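Long-range contacts in peptidoglycan synthase activator LpoP (Pseudomonas aeruginosa, PDB 6W5Q), which activates peptidoglycan synthesis for the cell wall as a lipoprotein, probably by binding a synthase, and is represented here by its globular C-terminal domain of tetratricopeptide-repeat type: residues 36-41 / 53-58; 67-72 / 91-96. All coordinates share one frame; numbering follows the deposited sequence.

Contact 1: 36-41 / 53-58. With SO4 (sulfate ion), chain I.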
ATOM      1  N   ALA A  36       3.568  11.725   3.898  1.00 27.74           N
ATOM      2  CA  ALA A  36       2.745  12.862   4.303  1.00 24.24           C
ATOM      3  C   ALA A  36       1.690  13.183   3.247  1.00 26.35           C
ATOM      4  O   ALA A  36       0.527  13.437   3.584  1.00 28.46           O
ATOM      5  CB  ALA A  36       3.621  14.083   4.566  1.00 28.40           C
ATOM      6  N   SER A  37       2.074  13.155   1.961  1.00 23.48           N
ATOM      7  CA  SER A  37       1.109  13.416   0.891  1.00 24.49           C
ATOM      8  C   SER A  37       0.028  12.348   0.843  1.00 27.68           C
ATOM      9  O   SER A  37      -1.135  12.642   0.536  1.00 28.62           O
ATOM     10  CB  SER A  37       1.805  13.482  -0.471  1.00 27.63           C
ATOM     11  OG  SER A  37       2.737  14.534  -0.545  1.00 28.89           O
ATOM     12  N   LEU A  38       0.390  11.096   1.118  1.00 26.86           N
ATOM     13  CA  LEU A  38      -0.622  10.051   1.117  1.00 26.43           C
ATOM     14  C   LEU A  38      -1.512  10.133   2.358  1.00 26.44           C
ATOM     15  O   LEU A  38      -2.702   9.803   2.286  1.00 26.63           O
ATOM     16  CB  LEU A  38       0.066   8.681   0.976  1.00 23.23           C
ATOM     17  CG  LEU A  38       0.749   8.550  -0.411  1.00 30.20           C
ATOM     18  CD1 LEU A  38       1.661   7.346  -0.553  1.00 28.19           C
ATOM     19  CD2 LEU A  38      -0.287   8.542  -1.565  1.00 25.72           C
ATOM     20  N   GLU A  39      -0.981  10.587   3.494  1.00 26.68           N
ATOM     21  CA  GLU A  39      -1.861  10.782   4.643  1.00 30.70           C
ATOM     22  C   GLU A  39      -2.804  11.957   4.411  1.00 29.08           C
ATOM     23  O   GLU A  39      -3.907  11.986   4.962  1.00 27.93           O
ATOM     24  CB  GLU A  39      -1.048  10.990   5.928  1.00 27.81           C
ATOM     25  CG  GLU A  39      -0.030   9.909   6.227  1.00 29.59           C
ATOM     26  CD  GLU A  39      -0.627   8.708   6.936  1.00 35.77           C
ATOM     27  OE1 GLU A  39       0.136   7.771   7.243  1.00 35.95           O
ATOM     28  OE2 GLU A  39      -1.855   8.698   7.186  1.00 39.08           O
ATOM     29  N   ARG A  40      -2.400  12.923   3.588  1.00 30.62           N
ATOM     30  CA  ARG A  40      -3.323  13.991   3.222  1.00 31.79           C
ATOM     31  C   ARG A  40      -4.386  13.463   2.266  1.00 28.17           C
ATOM     32  O   ARG A  40      -5.558  13.847   2.351  1.00 26.58           O
ATOM     33  CB  ARG A  40      -2.535  15.175   2.626  1.00 27.11           C
ATOM     34  CG  ARG A  40      -3.369  16.442   2.310  1.00 39.56           C
ATOM     35  CD  ARG A  40      -2.477  17.616   1.842  1.00 39.50           C
ATOM     36  NE  ARG A  40      -3.092  18.942   1.993  1.00 39.67           N
ATOM     37  CZ  ARG A  40      -3.422  19.750   0.975  1.00 48.71           C
ATOM     38  NH1 ARG A  40      -3.206  19.368  -0.281  1.00 42.96           N
ATOM     39  NH2 ARG A  40      -3.972  20.948   1.205  1.00 39.00           N
ATOM     40  N   ALA A  41      -4.002  12.546   1.371  1.00 31.91           N
ATOM     41  CA  ALA A  41      -4.967  11.905   0.480  1.00 28.87           C
ATOM     42  C   ALA A  41      -6.091  11.214   1.258  1.00 30.65           C
ATOM     43  O   ALA A  41      -7.250  11.208   0.815  1.00 32.71           O
ATOM     44  CB  ALA A  41      -4.237  10.903  -0.420  1.00 28.78           C
ATOM     45  N   TYR A  53      -2.751   1.306  -0.860  1.00 36.34           N
ATOM     46  CA  TYR A  53      -1.745   0.544  -1.590  1.00 35.21           C
ATOM     47  C   TYR A  53      -0.439   1.321  -1.726  1.00 33.29           C
ATOM     48  O   TYR A  53       0.648   0.790  -1.465  1.00 35.50           O
ATOM     49  CB  TYR A  53      -2.288   0.173  -2.966  1.00 33.03           C
ATOM     50  CG  TYR A  53      -1.273  -0.543  -3.819  1.00 32.84           C
ATOM     51  CD1 TYR A  53      -1.024  -1.900  -3.637  1.00 35.11           C
ATOM     52  CD2 TYR A  53      -0.568   0.133  -4.811  1.00 42.51           C
ATOM     53  CE1 TYR A  53      -0.097  -2.572  -4.422  1.00 41.12           C
ATOM     54  CE2 TYR A  53       0.359  -0.525  -5.601  1.00 46.69           C
ATOM     55  CZ  TYR A  53       0.590  -1.882  -5.401  1.00 47.37           C
ATOM     56  OH  TYR A  53       1.513  -2.546  -6.176  1.00 53.63           O
ATOM     57  N   ARG A  54      -0.526   2.583  -2.139  1.00 30.73           N
ATOM     58  CA  ARG A  54       0.681   3.394  -2.293  1.00 29.48           C
ATOM     59  C   ARG A  54       1.288   3.730  -0.944  1.00 29.81           C
ATOM     60  O   ARG A  54       2.516   3.817  -0.806  1.00 28.73           O
ATOM     61  CB  ARG A  54       0.357   4.691  -3.047  1.00 30.87           C
ATOM     62  CG  ARG A  54      -0.478   4.467  -4.273  1.00 38.20           C
ATOM     63  CD  ARG A  54      -0.204   5.476  -5.356  1.00 50.19           C
ATOM     64  NE  ARG A  54      -0.910   5.085  -6.569  1.00 53.83           N
ATOM     65  CZ  ARG A  54      -0.652   5.554  -7.783  1.00 61.21           C
ATOM     66  NH1 ARG A  54       0.310   6.456  -7.974  1.00 65.06           N
ATOM     67  NH2 ARG A  54      -1.360   5.111  -8.812  1.00 64.27           N
ATOM     68  N   LEU A  55       0.438   3.986   0.050  1.00 26.06           N
ATOM     69  CA  LEU A  55       0.935   4.270   1.388  1.00 30.05           C
ATOM     70  C   LEU A  55       1.707   3.076   1.944  1.00 29.82           C
ATOM     71  O   LEU A  55       2.811   3.230   2.475  1.00 30.16           O
ATOM     72  CB  LEU A  55      -0.237   4.652   2.293  1.00 27.72           C
ATOM     73  CG  LEU A  55       0.134   5.072   3.716  1.00 31.36           C
ATOM     74  CD1 LEU A  55       1.338   5.989   3.686  1.00 26.76           C
ATOM     75  CD2 LEU A  55      -1.061   5.728   4.429  1.00 30.72           C
ATOM     76  N   ALA A  56       1.160   1.865   1.787  1.00 30.37           N
ATOM     77  CA  ALA A  56       1.872   0.675   2.245  1.00 29.81           C
ATOM     78  C   ALA A  56       3.192   0.522   1.508  1.00 30.91           C
ATOM     79  O   ALA A  56       4.192   0.094   2.088  1.00 27.58           O
ATOM     80  CB  ALA A  56       0.995  -0.568   2.051  1.00 27.88           C
ATOM     81  N   GLN A  57       3.219   0.889   0.226  1.00 31.06           N
ATOM     82  CA  GLN A  57       4.452   0.783  -0.536  1.00 30.21           C
ATOM     83  C   GLN A  57       5.538   1.695   0.022  1.00 34.07           C
ATOM     84  O   GLN A  57       6.690   1.273   0.215  1.00 28.24           O
ATOM     85  CB  GLN A  57       4.179   1.111  -1.992  1.00 33.41           C
ATOM     86  CG  GLN A  57       3.799  -0.086  -2.809  1.00 36.17           C
ATOM     87  CD  GLN A  57       4.174   0.119  -4.250  1.00 53.89           C
ATOM     88  OE1 GLN A  57       3.311   0.343  -5.101  1.00 58.81           O
ATOM     89  NE2 GLN A  57       5.475   0.062  -4.540  1.00 64.48           N
ATOM     90  N   VAL A  58       5.188   2.958   0.277  1.00 33.15           N
ATOM     91  CA  VAL A  58       6.152   3.927   0.788  1.00 31.00           C
ATOM     92  C   VAL A  58       6.684   3.489   2.145  1.00 31.47           C
ATOM     93  O   VAL A  58       7.890   3.575   2.407  1.00 30.53           O
ATOM     94  CB  VAL A  58       5.505   5.322   0.850  1.00 29.00           C
ATOM     95  CG1 VAL A  58       6.427   6.327   1.532  1.00 32.82           C
ATOM     96  CG2 VAL A  58       5.175   5.766  -0.549  1.00 33.63           C
TER
HETATM   97  S   SO4 I 301      -3.926  21.228   4.844  1.00 58.45           S
HETATM   98  O1  SO4 I 301      -2.528  20.858   5.082  1.00 41.75           O
HETATM   99  O2  SO4 I 301      -4.697  21.296   6.077  1.00 50.82           O
HETATM  100  O3  SO4 I 301      -4.006  22.515   4.153  1.00 59.01           O
HETATM  101  O4  SO4 I 301      -4.542  20.210   4.008  1.00 67.12           O
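Sulfate oxygen O4 is gripped twice by one guanidinium group: R40 NE donates to it at 2.8 Å and R40 NH2 at 3.0 Å. The sulfur lies in the guanidinium plane, at its edge, and NH2 adds a weak bond to O3. R43 joins R40 in holding this ion, which probably came from the crystallisation liquor. The chain of R40 runs extended from CG to NE, with CG anti to the backbone N (chi1 -175°), and carries the charge well clear of segment 53-58.

The packing between the helices centres on L38 instead. The L38 CD1 methyl presses on the backbone of the other helix, 3.6 Å from both R54 O and L55 N, and also meets V58 CG2 at 3.9 Å. That carbonyl is already engaged by V58 N within its own helix, so the methyl simply covers a satisfied bond. Of the R54 side chain, CB is the part that meets L38; the two side chains cross at about a right angle, and the charged end leads away. L55 answers with both methyls: L55 CD1 sits 4.0 Å from L38 CB, and L55 CD2 rests against E39 OE1 at 3.7 Å.

The bend of the E39 chain at chi2 (-84°) brings its end nearer L55; OE1 also forms a salt bridge with R59, farther along helix 49-61. L19 and A22 of helix 13-28 also touch L38. This is neighbouring-helix packing in a tetratricopeptide-repeat array, the segments crossing nearly antiparallel at 156°. The seam is thus apolar, made mainly of leucine and valine methyls, with charge kept to its margin, where the E39-R59 pair ties the two helices together.

Contact 2: 67-72 / 91-96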
ATOM      1  N   GLN A  67       4.359  -1.829   9.884  1.00 30.17           N
ATOM      2  CA  GLN A  67       3.431  -0.741   9.563  1.00 33.86           C
ATOM      3  C   GLN A  67       2.783  -0.948   8.204  1.00 30.70           C
ATOM      4  O   GLN A  67       1.554  -0.867   8.072  1.00 27.51           O
ATOM      5  CB  GLN A  67       4.166   0.601   9.576  1.00 30.95           C
ATOM      6  CG  GLN A  67       4.303   1.177  10.934  1.00 29.52           C
ATOM      7  CD  GLN A  67       5.052   2.485  10.918  1.00 32.87           C
ATOM      8  OE1 GLN A  67       4.680   3.432  10.206  1.00 36.73           O
ATOM      9  NE2 GLN A  67       6.147   2.531  11.642  1.00 32.76           N
ATOM     10  N   ALA A  68       3.609  -1.171   7.169  1.00 25.49           N
ATOM     11  CA  ALA A  68       3.115  -1.378   5.808  1.00 26.64           C
ATOM     12  C   ALA A  68       2.101  -2.494   5.750  1.00 31.83           C
ATOM     13  O   ALA A  68       1.122  -2.420   4.996  1.00 28.10           O
ATOM     14  CB  ALA A  68       4.275  -1.725   4.865  1.00 27.58           C
ATOM     15  N   GLU A  69       2.346  -3.561   6.514  1.00 28.52           N
ATOM     16  CA  GLU A  69       1.477  -4.724   6.456  1.00 26.78           C
ATOM     17  C   GLU A  69       0.062  -4.353   6.885  1.00 26.56           C
ATOM     18  O   GLU A  69      -0.918  -4.743   6.233  1.00 30.34           O
ATOM     19  CB  GLU A  69       2.064  -5.827   7.343  1.00 27.06           C
ATOM     20  CG  GLU A  69       1.360  -7.159   7.233  1.00 36.03           C
ATOM     21  CD  GLU A  69       1.758  -8.114   8.352  1.00 39.67           C
ATOM     22  OE1 GLU A  69       2.758  -7.849   9.063  1.00 35.77           O
ATOM     23  OE2 GLU A  69       1.066  -9.132   8.523  1.00 39.65           O
ATOM     24  N   GLN A  70      -0.062  -3.566   7.956  1.00 26.06           N
ATOM     25  CA  GLN A  70      -1.389  -3.221   8.471  1.00 30.18           C
ATOM     26  C   GLN A  70      -2.120  -2.260   7.547  1.00 27.47           C
ATOM     27  O   GLN A  70      -3.340  -2.364   7.370  1.00 30.01           O
ATOM     28  CB  GLN A  70      -1.271  -2.631   9.877  1.00 30.68           C
ATOM     29  CG  GLN A  70      -0.585  -3.562  10.829  1.00 28.80           C
ATOM     30  CD  GLN A  70      -1.305  -4.897  10.968  1.00 31.37           C
ATOM     31  OE1 GLN A  70      -0.654  -5.919  11.167  1.00 33.80           O
ATOM     32  NE2 GLN A  70      -2.637  -4.887  10.936  1.00 27.09           N
ATOM     33  N   VAL A  71      -1.397  -1.322   6.945  1.00 29.27           N
ATOM     34  CA  VAL A  71      -2.018  -0.443   5.957  1.00 29.58           C
ATOM     35  C   VAL A  71      -2.507  -1.253   4.770  1.00 26.97           C
ATOM     36  O   VAL A  71      -3.644  -1.085   4.312  1.00 31.39           O
ATOM     37  CB  VAL A  71      -1.036   0.650   5.510  1.00 31.30           C
ATOM     38  CG1 VAL A  71      -1.666   1.514   4.402  1.00 29.85           C
ATOM     39  CG2 VAL A  71      -0.599   1.471   6.708  1.00 29.88           C
ATOM     40  N   ALA A  72      -1.658  -2.147   4.258  1.00 29.40           N
ATOM     41  CA  ALA A  72      -2.057  -2.973   3.121  1.00 30.88           C
ATOM     42  C   ALA A  72      -3.216  -3.897   3.484  1.00 30.52           C
ATOM     43  O   ALA A  72      -4.118  -4.135   2.663  1.00 26.06           O
ATOM     44  CB  ALA A  72      -0.865  -3.784   2.614  1.00 27.26           C
ATOM     45  N   GLU A  91       0.668  -9.207  -2.460  1.00 30.28           N
ATOM     46  CA  GLU A  91       2.108  -9.228  -2.715  1.00 35.33           C
ATOM     47  C   GLU A  91       2.847  -8.277  -1.780  1.00 34.12           C
ATOM     48  O   GLU A  91       3.905  -8.618  -1.247  1.00 33.68           O
ATOM     49  CB  GLU A  91       2.408  -8.877  -4.177  1.00 30.14           C
ATOM     50  CG  GLU A  91       3.902  -8.718  -4.448  1.00 33.14           C
ATOM     51  CD  GLU A  91       4.712  -9.992  -4.121  1.00 39.45           C
ATOM     52  OE1 GLU A  91       4.147 -11.112  -4.191  1.00 37.69           O
ATOM     53  OE2 GLU A  91       5.924  -9.877  -3.791  1.00 41.23           O
ATOM     54  N   LEU A  92       2.290  -7.083  -1.554  1.00 33.33           N
ATOM     55  CA  LEU A  92       2.854  -6.178  -0.558  1.00 32.75           C
ATOM     56  C   LEU A  92       2.875  -6.814   0.824  1.00 31.30           C
ATOM     57  O   LEU A  92       3.836  -6.648   1.582  1.00 29.57           O
ATOM     58  CB  LEU A  92       2.048  -4.878  -0.513  1.00 33.57           C
ATOM     59  CG  LEU A  92       2.563  -3.685  -1.315  1.00 41.90           C
ATOM     60  CD1 LEU A  92       2.770  -4.054  -2.786  1.00 44.09           C
ATOM     61  CD2 LEU A  92       1.609  -2.480  -1.152  1.00 37.95           C
ATOM     62  N   ILE A  93       1.808  -7.520   1.188  1.00 28.44           N
ATOM     63  CA  ILE A  93       1.759  -8.149   2.506  1.00 31.61           C
ATOM     64  C   ILE A  93       2.813  -9.250   2.612  1.00 27.57           C
ATOM     65  O   ILE A  93       3.483  -9.387   3.642  1.00 29.08           O
ATOM     66  CB  ILE A  93       0.336  -8.677   2.775  1.00 29.78           C
ATOM     67  CG1 ILE A  93      -0.635  -7.504   2.912  1.00 26.79           C
ATOM     68  CG2 ILE A  93       0.307  -9.604   3.996  1.00 33.09           C
ATOM     69  CD1 ILE A  93      -2.083  -7.898   2.911  1.00 30.56           C
ATOM     70  N   ALA A  94       2.973 -10.044   1.546  1.00 32.13           N
ATOM     71  CA  ALA A  94       4.022 -11.056   1.491  1.00 33.80           C
ATOM     72  C   ALA A  94       5.390 -10.431   1.714  1.00 31.68           C
ATOM     73  O   ALA A  94       6.218 -10.954   2.468  1.00 36.89           O
ATOM     74  CB  ALA A  94       3.990 -11.774   0.138  1.00 27.55           C
ATOM     75  N   GLN A  95       5.646  -9.307   1.048  1.00 30.80           N
ATOM     76  CA  GLN A  95       6.954  -8.675   1.154  1.00 31.79           C
ATOM     77  C   GLN A  95       7.175  -8.109   2.537  1.00 36.26           C
ATOM     78  O   GLN A  95       8.300  -8.137   3.046  1.00 35.90           O
ATOM     79  CB  GLN A  95       7.090  -7.589   0.098  1.00 37.69           C
ATOM     80  CG  GLN A  95       6.984  -8.120  -1.298  1.00 34.10           C
ATOM     81  CD  GLN A  95       7.308  -7.073  -2.309  1.00 40.20           C
ATOM     82  OE1 GLN A  95       7.113  -7.272  -3.515  1.00 45.91           O
ATOM     83  NE2 GLN A  95       7.802  -5.929  -1.834  1.00 31.89           N
ATOM     84  N   ALA A  96       6.104  -7.624   3.168  1.00 30.38           N
ATOM     85  CA  ALA A  96       6.203  -7.133   4.539  1.00 34.45           C
ATOM     86  C   ALA A  96       6.425  -8.274   5.538  1.00 33.41           C
ATOM     87  O   ALA A  96       7.136  -8.096   6.534  1.00 32.41           O
ATOM     88  CB  ALA A  96       4.942  -6.341   4.888  1.00 28.78           C
TER
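A72 and I93 make the closest approach between segments 67-72 and 91-96, A72 CB meeting I93 CG1 at 3.7 Å. The isoleucine's CB does not itself point at the other helix; with CG1 anti to the carbonyl carbon (chi1 -67°), the side chain turns back toward it, and CD1 comes near A72 C. A second contact of beta carbons lies along the seam, E69 CB being 3.8 Å from A96 CB. To one side of these, E69 CG approaches I93 CG2 at 4.2 Å, the side chains crossing at about a right angle. L92 adds a looser contact, L92 CB lying 4.4 Å from A72 CB.

Such close fitting of alanines is in keeping with the tetratricopeptide-repeat fold to which both helices belong: small side chains let neighbouring helices pack tightly. Here the segment axes come within 8.7 Å at 158°, nearly antiparallel, and the CA atoms of E69 and I93 are 5.2 Å apart.

Among the side chains that touch across the seam, the polar end belongs to E69, whose aliphatic part does the packing. Its chain is extended beyond CG, carrying the carboxylate to partners on both helices and just after helix 83-99. OE2 forms a salt bridge with R73, one turn farther along helix 65-78. OE1 is gripped twice, by a salt bridge from R97 of helix 83-99 and by a hydrogen bond from Q100, whose NE2 also bonds to A96 O.

Overall arrangement
Both contacts are buried and join near-antiparallel helices, yet they use different pairs: 31-44 with 49-61 in contact 1, and 65-78 with 83-99 in contact 2. Their centres, 13 Å apart, lie on opposite sides of the chain's centre, in series along the sequence. Helix 49-61 bridges them: A56 packs on A68 and A72, while Y53 and Q57 meet L92. Branched aliphatic side chains fill the wider seam of contact 1; alanines at the interface go with closer axes in contact 2. A glutamate paired with arginine occurs in each, partly exposed in E39 but buried and held by several partners in E69.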